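Local atomic coordinates of beta-lactamase (Serratia marcescens, PDB entry 5GWA), a protein that probably hydrolyses beta-lactams to substituted beta-amino acids, as an extended-spectrum class A beta-lactamase, and is held here in complex with the inhibitor avibactam. Residues Thr126-His130 against Ser142-Thr146; His41-Met45 against Val248-Asp252; Leu202-Pro207 against Cys268-Trp272. One frame throughout, in Å; residues are numbered along the deposited sequence.

The three contacts differ in depth and in chemistry. Contact 2 is wholly buried. It sets residues 41-45 against strand 243-253 of the five-stranded sheet, through tyrosine rings and with no direct hydrogen bond. Contacts 1 and 3 are partly buried and lie on opposite sides of the chain's centre. Contact 1 joins helix 126-135 to the loop before helix 147-151, by a histidine bond, water and sodium. Contact 3 packs a loop on helix 257-276 with leucines, a cysteine and a tryptophan. M45 of contact 2 touches S142 and I143 of contact 1. Strand 243-253 of contact 2 runs on in the chain to helix 257-276 of contact 3.

Contact 1: residues Thr126-His130 against Ser142-Thr146; sequences TNKVH and SIKAT. With NA (sodium ion), chain Y; SO4 (sulfate ion), chain F.
H130 accepts a hydrogen bond from the backbone N-H of I143. N of I143 lies 3.1 Å from ND1 of H130, almost in the ring plane, and the bond is nearly straight (175°). It fixes the ring edge against the loop backbone. CG of H130 is anti to the backbone N (chi1 175°), which carries the ring across to I143. The apolar side is close-packed. CD1 of I143 meets CG1 of V129 at 3.8 Å. CG2 of T126 reaches CG2 of T146 at 3.9 Å.

The other side is wet. OG1 of T126 binds a sodium ion at 2.7 Å, and the ion also holds a water. That water accepts from ND2 of N127 and NZ of K144, and donates to O of I143. A second water links OG1 of T126 to O of K144. CE of K144 lies over one face of the H130 ring, 4.1 Å from CE1 of H130. Outward from the contact, NZ of K128 bonds a sulfate ion, probably from the crystallisation liquor.

V129 also packs on helices 113-123 and 49-63. S142 pairs with W161 in a small sheet, and T146 N-caps helix 147-151.

Contact 2: residues His41-Met45 against Val248-Asp252; sequences HHYPM and VYVSD
Y43 lays its side chain across Y249, and the contact between these two segments is made of van der Waals packing. CD1 of Y43 sits 3.6 Å from CB of Y249. CB of Y43 in turn lies 3.8 Å from CG of Y249. The two rings are close to parallel, with planes at 27°. They are slid well apart, with centroids at 5.7 Å, and barely overlap. Each ring therefore rests mainly on the root of the other side chain. With CG of Y43 anti to its carbonyl carbon (chi1 -67°), the near side of its ring is brought against CB of Y249.

S251 and P44 extend the packing. OG of S251 comes to 3.5 Å from CD1 of Y43, while CB of S251 is 4.2 Å from CD of P44. O of P44 lies 4.1 Å from CD2 of Y249.

In the fold, this is where two sheets meet. Strand 43-44 is an outer strand of a small antiparallel sheet, next to 161-162. Strand 243-253 is the middle strand of the five-stranded sheet of the class A beta-lactamase. Y43, Y249 and S251 pack between the two strands. Strand 43-44 lies just before the SxxK sequence that holds S47 and K50, both in the avibactam pocket.

The polar ends are satisfied outside the pair. OH of Y43 bonds the backbone O of N38, and OH of Y249 bonds T167. OG of S251 bonds O of K21. O of P44 accepts from ND2 of N231, on the neighbouring strand 227-237.

Contact 3: residues Leu202-Pro207 against Cys268-Trp272; sequences LKGLLP and CKSVW
This is a mainly apolar contact between a loop and a helix, about 17 Å from the centre of the chain. Residues 202-207 lie in the loop that leads to strand 212-218, an outer strand of the five-stranded sheet. Residues 268-272 belong to helix 257-276, the last helix of the chain. L206 and W272 both touch I236 of strand 227-237, so loop, helix and sheet meet here.

L206 fills the middle. CG of L206 is anti to the carbonyl carbon (chi1 -55°), which carries the branch point toward the helix. Its CD1 is 4.0 Å from SG of C268. Its CD2 lies 3.7 Å from CB of W272, one turn further on. CD of P207 stands 3.3 Å above the indole plane of W272, offset toward the rim, and is 3.7 Å from both NE1 and CZ2 of W272. At the other end, CD2 of L202 packs on CB of C268 at 3.9 Å. O of L202 is 3.4 Å from SG of C268.

The outer border is more polar. The K269 chain runs past L205, with CD 3.3 Å from O of L205. A water donates to O of L205 and accepts from NZ of K269, and NZ also makes a salt bridge to D273. The loop bends through a type I turn from K203 to L206.

Between the two segments, the grip rests on shape and on burial of leucine, cysteine and indole surfaces. The one clear polar link, at K269, passes through water.

Contact 1: residues Thr126-His130 against Ser142-Thr146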
loop_
_atom_site.group_PDB
_atom_site.type_symbol
_atom_site.label_atom_id
_atom_site.label_comp_id
_atom_site.label_asym_id
_atom_site.label_seq_id
_atom_site.Cartn_x
_atom_site.Cartn_y
_atom_site.Cartn_z
ATOM N N THR A 126 2.818 6.699 20.200
ATOM C CA THR A 126 4.047 7.261 19.662
ATOM C C THR A 126 4.874 7.901 20.782
ATOM O O THR A 126 6.097 7.751 20.786
ATOM C CB THR A 126 3.789 8.308 18.564
ATOM O OG1 THR A 126 2.858 9.286 19.015
ATOM C CG2 THR A 126 3.211 7.656 17.291
ATOM N N ASN A 127 4.211 8.550 21.752
ATOM C CA ASN A 127 4.971 9.193 22.841
ATOM C C ASN A 127 5.734 8.214 23.694
ATOM O O ASN A 127 6.867 8.503 24.062
ATOM C CB ASN A 127 4.110 10.124 23.729
ATOM C CG ASN A 127 4.949 10.884 24.744
ATOM O OD1 ASN A 127 4.817 10.673 25.965
ATOM N ND2 ASN A 127 5.886 11.693 24.251
ATOM N N LYS A 128 5.183 7.023 23.917
ATOM C CA LYS A 128 5.894 5.974 24.641
ATOM C C LYS A 128 7.177 5.615 23.899
ATOM O O LYS A 128 8.232 5.413 24.501
ATOM C CB LYS A 128 5.015 4.730 24.801
ATOM C CG LYS A 128 5.694 3.568 25.506
ATOM C CD LYS A 128 5.607 3.779 27.001
ATOM C CE LYS A 128 4.162 3.937 27.447
ATOM N NZ LYS A 128 4.059 4.255 28.904
ATOM N N VAL A 129 7.094 5.521 22.573
ATOM C CA VAL A 129 8.243 5.046 21.834
ATOM C C VAL A 129 9.312 6.145 21.733
ATOM O O VAL A 129 10.499 5.897 21.901
ATOM C CB VAL A 129 7.814 4.584 20.416
ATOM C CG1 VAL A 129 9.049 4.166 19.633
ATOM C CG2 VAL A 129 6.816 3.432 20.526
ATOM N N HIS A 130 8.854 7.378 21.569
ATOM C CA HIS A 130 9.695 8.561 21.586
ATOM C C HIS A 130 10.480 8.619 22.883
ATOM O O HIS A 130 11.679 8.838 22.872
ATOM C CB HIS A 130 8.822 9.789 21.447
ATOM C CG HIS A 130 9.566 11.072 21.568
ATOM N ND1 HIS A 130 10.167 11.688 20.490
ATOM C CD2 HIS A 130 9.962 11.767 22.658
ATOM C CE1 HIS A 130 10.786 12.781 20.894
ATOM N NE2 HIS A 130 10.745 12.807 22.216
ATOM N N SER A 142 12.747 12.177 16.822
ATOM C CA SER A 142 11.399 12.623 17.162
ATOM C C SER A 142 10.395 11.633 16.611
ATOM O O SER A 142 10.322 11.439 15.395
ATOM C CB SER A 142 11.138 14.010 16.602
ATOM O OG SER A 142 9.782 14.393 16.775
ATOM N N ILE A 143 9.605 11.032 17.495
ATOM C CA ILE A 143 8.547 10.096 17.090
ATOM C C ILE A 143 7.215 10.668 17.556
ATOM O O ILE A 143 6.927 10.701 18.778
ATOM C CB ILE A 143 8.823 8.673 17.601
ATOM C CG1 ILE A 143 10.128 8.139 16.979
ATOM C CG2 ILE A 143 7.640 7.731 17.373
ATOM C CD1 ILE A 143 10.717 6.912 17.624
ATOM N N LYS A 144 6.386 11.029 16.577
ATOM C CA LYS A 144 5.183 11.807 16.831
ATOM C C LYS A 144 3.919 11.250 16.181
ATOM O O LYS A 144 2.831 11.670 16.531
ATOM C CB LYS A 144 5.415 13.226 16.388
ATOM C CG LYS A 144 6.510 13.934 17.174
ATOM C CD LYS A 144 6.159 14.201 18.612
ATOM C CE LYS A 144 7.422 14.599 19.381
ATOM N NZ LYS A 144 7.089 15.074 20.751
ATOM N N ALA A 145 4.061 10.534 15.073
ATOM C CA ALA A 145 2.868 10.227 14.268
ATOM C C ALA A 145 2.888 8.777 13.832
ATOM O O ALA A 145 3.902 8.260 13.408
ATOM C CB ALA A 145 2.800 11.081 13.036
ATOM N N THR A 146 1.728 8.165 13.859
ATOM C CA THR A 146 1.554 6.798 13.389
ATOM C C THR A 146 1.514 6.798 11.864
ATOM O O THR A 146 1.524 7.849 11.236
ATOM C CB THR A 146 0.221 6.211 13.867
ATOM O OG1 THR A 146 -0.848 7.008 13.346
ATOM C CG2 THR A 146 0.138 6.161 15.381
HETATM NA NA NA Y . 4.169 11.289 20.181
HETATM S S SO4 F . 3.460 7.971 28.226
HETATM O O1 SO4 F . 4.112 9.186 28.788
HETATM O O2 SO4 F . 2.265 7.525 28.984
HETATM O O3 SO4 F . 3.011 8.304 26.826
HETATM O O4 SO4 F . 4.452 6.883 28.200
HETATM O O HOH W 1 0.401 9.810 17.704
HETATM O O HOH W 2 6.297 12.209 21.319
#

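Contact 2: residues His41-Met45 against Val248-Asp252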
loop_
_atom_site.group_PDB
_atom_site.type_symbol
_atom_site.label_atom_id
_atom_site.label_comp_id
_atom_site.label_asym_id
_atom_site.label_seq_id
_atom_site.Cartn_x
_atom_site.Cartn_y
_atom_site.Cartn_z
ATOM N N HIS A 41 20.928 18.329 9.732
ATOM C CA HIS A 41 19.578 18.492 9.274
ATOM C C HIS A 41 18.653 17.466 9.891
ATOM O O HIS A 41 19.114 16.447 10.441
ATOM C CB HIS A 41 19.554 18.433 7.735
ATOM C CG HIS A 41 20.384 19.491 7.089
ATOM N ND1 HIS A 41 19.901 20.762 6.838
ATOM C CD2 HIS A 41 21.670 19.494 6.685
ATOM C CE1 HIS A 41 20.830 21.465 6.224
ATOM N NE2 HIS A 41 21.906 20.709 6.095
ATOM N N HIS A 42 17.345 17.707 9.765
ATOM C CA HIS A 42 16.329 16.777 10.243
ATOM C C HIS A 42 15.690 16.082 9.047
ATOM O O HIS A 42 15.164 16.721 8.151
ATOM C CB HIS A 42 15.280 17.512 11.063
ATOM C CG HIS A 42 15.799 17.965 12.385
ATOM N ND1 HIS A 42 15.018 18.612 13.326
ATOM C CD2 HIS A 42 17.020 17.830 12.939
ATOM C CE1 HIS A 42 15.741 18.835 14.406
ATOM N NE2 HIS A 42 16.953 18.369 14.205
ATOM N N TYR A 43 15.780 14.766 9.016
ATOM C CA TYR A 43 15.307 14.000 7.894
ATOM C C TYR A 43 14.058 13.227 8.286
ATOM O O TYR A 43 13.995 12.657 9.345
ATOM C CB TYR A 43 16.416 13.011 7.523
ATOM C CG TYR A 43 17.648 13.699 6.995
ATOM C CD1 TYR A 43 17.771 13.984 5.656
ATOM C CD2 TYR A 43 18.668 14.077 7.831
ATOM C CE1 TYR A 43 18.842 14.700 5.181
ATOM C CE2 TYR A 43 19.749 14.800 7.379
ATOM C CZ TYR A 43 19.841 15.093 6.042
ATOM O OH TYR A 43 20.930 15.786 5.565
ATOM N N PRO A 44 13.077 13.151 7.393
ATOM C CA PRO A 44 11.905 12.375 7.689
ATOM C C PRO A 44 12.219 10.888 7.637
ATOM O O PRO A 44 12.850 10.415 6.687
ATOM C CB PRO A 44 10.924 12.805 6.600
ATOM C CG PRO A 44 11.789 13.263 5.478
ATOM C CD PRO A 44 12.983 13.880 6.119
ATOM N N MET A 45 11.834 10.187 8.687
ATOM C CA MET A 45 12.217 8.776 8.839
ATOM C C MET A 45 11.402 7.816 7.945
ATOM O O MET A 45 11.917 6.742 7.561
ATOM C CB MET A 45 12.089 8.339 10.297
ATOM C CG MET A 45 13.149 8.920 11.173
ATOM S SD MET A 45 13.177 8.212 12.819
ATOM C CE MET A 45 11.793 9.032 13.581
ATOM N N VAL A 248 21.356 6.184 5.526
ATOM C CA VAL A 248 21.304 7.152 4.443
ATOM C C VAL A 248 19.876 7.621 4.251
ATOM O O VAL A 248 18.955 6.810 4.116
ATOM C CB VAL A 248 21.865 6.609 3.106
ATOM C CG1 VAL A 248 21.825 7.674 2.023
ATOM C CG2 VAL A 248 23.285 6.075 3.290
ATOM N N TYR A 249 19.677 8.945 4.242
ATOM C CA TYR A 249 18.369 9.550 4.029
ATOM C C TYR A 249 18.435 10.450 2.805
ATOM O O TYR A 249 19.134 11.451 2.812
ATOM C CB TYR A 249 17.960 10.420 5.235
ATOM C CG TYR A 249 17.896 9.642 6.503
ATOM C CD1 TYR A 249 19.026 9.431 7.272
ATOM C CD2 TYR A 249 16.690 9.116 6.954
ATOM C CE1 TYR A 249 18.959 8.718 8.452
ATOM C CE2 TYR A 249 16.640 8.295 8.061
ATOM C CZ TYR A 249 17.765 8.092 8.781
ATOM O OH TYR A 249 17.638 7.326 9.899
ATOM N N VAL A 250 17.835 10.030 1.687
ATOM C CA VAL A 250 17.725 10.900 0.516
ATOM C C VAL A 250 16.420 11.663 0.615
ATOM O O VAL A 250 15.331 11.081 0.508
ATOM C CB VAL A 250 17.766 10.067 -0.793
ATOM C CG1 VAL A 250 17.658 10.985 -2.002
ATOM C CG2 VAL A 250 19.005 9.199 -0.861
ATOM N N SER A 251 16.499 12.965 0.938
ATOM C CA SER A 251 15.298 13.712 1.263
ATOM C C SER A 251 15.012 14.832 0.278
ATOM O O SER A 251 15.910 15.302 -0.389
ATOM C CB SER A 251 15.334 14.235 2.711
ATOM O OG SER A 251 16.225 15.335 2.845
ATOM N N ASP A 252 13.742 15.227 0.231
ATOM C CA ASP A 252 13.261 16.323 -0.601
ATOM C C ASP A 252 13.866 16.321 -1.991
ATOM O O ASP A 252 14.551 17.247 -2.420
ATOM C CB ASP A 252 13.478 17.639 0.133
ATOM C CG ASP A 252 12.638 17.733 1.387
ATOM O OD1 ASP A 252 11.681 16.942 1.540
ATOM O OD2 ASP A 252 12.885 18.677 2.179
#

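Contact 3: residues Leu202-Pro207 against Cys268-Trp272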
loop_
_atom_site.group_PDB
_atom_site.type_symbol
_atom_site.label_atom_id
_atom_site.label_comp_id
_atom_site.label_asym_id
_atom_site.label_seq_id
_atom_site.Cartn_x
_atom_site.Cartn_y
_atom_site.Cartn_z
ATOM N N LEU A 202 20.903 0.007 0.390
ATOM C CA LEU A 202 22.188 -0.315 0.964
ATOM C C LEU A 202 22.842 -1.530 0.338
ATOM O O LEU A 202 24.049 -1.539 0.126
ATOM C CB LEU A 202 22.141 -0.507 2.484
ATOM C CG LEU A 202 21.814 0.741 3.321
ATOM C CD1 LEU A 202 21.533 0.379 4.741
ATOM C CD2 LEU A 202 22.951 1.777 3.270
ATOM N N LYS A 203 22.064 -2.587 0.109
ATOM C CA LYS A 203 22.536 -3.853 -0.448
ATOM C C LYS A 203 22.892 -3.790 -1.941
ATOM O O LYS A 203 23.473 -4.712 -2.477
ATOM C CB LYS A 203 21.459 -4.922 -0.238
ATOM C CG LYS A 203 21.287 -5.368 1.221
ATOM C CD LYS A 203 20.043 -6.221 1.395
ATOM C CE LYS A 203 20.171 -7.557 0.688
ATOM N NZ LYS A 203 21.120 -8.448 1.398
ATOM N N GLY A 204 22.513 -2.719 -2.632
ATOM C CA GLY A 204 22.394 -2.780 -4.085
ATOM C C GLY A 204 23.660 -3.137 -4.837
ATOM O O GLY A 204 23.597 -3.819 -5.881
ATOM N N LEU A 205 24.768 -2.546 -4.417
ATOM C CA LEU A 205 26.045 -2.735 -5.113
ATOM C C LEU A 205 27.089 -3.484 -4.278
ATOM O O LEU A 205 28.262 -3.541 -4.661
ATOM C CB LEU A 205 26.588 -1.392 -5.609
ATOM C CG LEU A 205 25.710 -0.627 -6.567
ATOM C CD1 LEU A 205 26.135 0.818 -6.711
ATOM C CD2 LEU A 205 25.676 -1.309 -7.931
ATOM N N LEU A 206 26.663 -4.108 -3.174
ATOM C CA LEU A 206 27.556 -4.916 -2.353
ATOM C C LEU A 206 27.626 -6.342 -2.909
ATOM O O LEU A 206 26.729 -6.787 -3.643
ATOM C CB LEU A 206 27.046 -4.963 -0.911
ATOM C CG LEU A 206 26.828 -3.591 -0.276
ATOM C CD1 LEU A 206 26.560 -3.810 1.197
ATOM C CD2 LEU A 206 28.042 -2.710 -0.460
ATOM N N PRO A 207 28.686 -7.070 -2.558
ATOM C CA PRO A 207 28.804 -8.409 -3.132
ATOM C C PRO A 207 27.586 -9.259 -2.778
ATOM O O PRO A 207 27.021 -9.127 -1.682
ATOM C CB PRO A 207 30.059 -8.953 -2.456
ATOM C CG PRO A 207 30.873 -7.749 -2.130
ATOM C CD PRO A 207 29.850 -6.709 -1.750
ATOM N N CYS A 268 26.810 3.614 -0.024
ATOM C CA CYS A 268 27.151 2.426 0.729
ATOM C C CYS A 268 28.358 1.677 0.149
ATOM O O CYS A 268 29.231 1.267 0.880
ATOM C CB CYS A 268 25.944 1.499 0.862
ATOM S SG CYS A 268 26.305 0.143 2.027
ATOM N N LYS A 269 28.382 1.526 -1.172
ATOM C CA LYS A 269 29.487 0.862 -1.884
ATOM C C LYS A 269 30.795 1.578 -1.604
ATOM O O LYS A 269 31.842 0.930 -1.424
ATOM C CB LYS A 269 29.152 0.870 -3.387
ATOM C CG LYS A 269 30.215 0.291 -4.309
ATOM C CD LYS A 269 30.527 -1.156 -4.032
ATOM C CE LYS A 269 31.392 -1.704 -5.169
ATOM N NZ LYS A 269 32.555 -2.474 -4.683
ATOM N N SER A 270 30.753 2.912 -1.628
ATOM C CA SER A 270 31.949 3.717 -1.357
ATOM C C SER A 270 32.463 3.404 0.040
ATOM O O SER A 270 33.665 3.208 0.243
ATOM C CB SER A 270 31.683 5.226 -1.468
ATOM O OG SER A 270 31.465 5.628 -2.820
ATOM N N VAL A 271 31.552 3.332 1.009
ATOM C CA VAL A 271 31.947 3.079 2.385
ATOM C C VAL A 271 32.491 1.658 2.528
ATOM O O VAL A 271 33.509 1.434 3.169
ATOM C CB VAL A 271 30.763 3.317 3.355
ATOM C CG1 VAL A 271 31.103 2.898 4.762
ATOM C CG2 VAL A 271 30.344 4.774 3.324
ATOM N N TRP A 272 31.782 0.708 1.932
ATOM C CA TRP A 272 32.200 -0.690 1.904
ATOM C C TRP A 272 33.608 -0.815 1.309
ATOM O O TRP A 272 34.483 -1.423 1.925
ATOM C CB TRP A 272 31.189 -1.513 1.099
ATOM C CG TRP A 272 31.609 -2.912 0.815
ATOM C CD1 TRP A 272 32.357 -3.346 -0.259
ATOM C CD2 TRP A 272 31.304 -4.078 1.577
ATOM N NE1 TRP A 272 32.518 -4.697 -0.202
ATOM C CE2 TRP A 272 31.971 -5.162 0.968
ATOM C CE3 TRP A 272 30.631 -4.303 2.777
ATOM C CZ2 TRP A 272 31.787 -6.475 1.395
ATOM C CZ3 TRP A 272 30.500 -5.613 3.231
ATOM C CH2 TRP A 272 31.120 -6.673 2.566
HETATM O O HOH W 3 30.649 -4.778 -4.331
#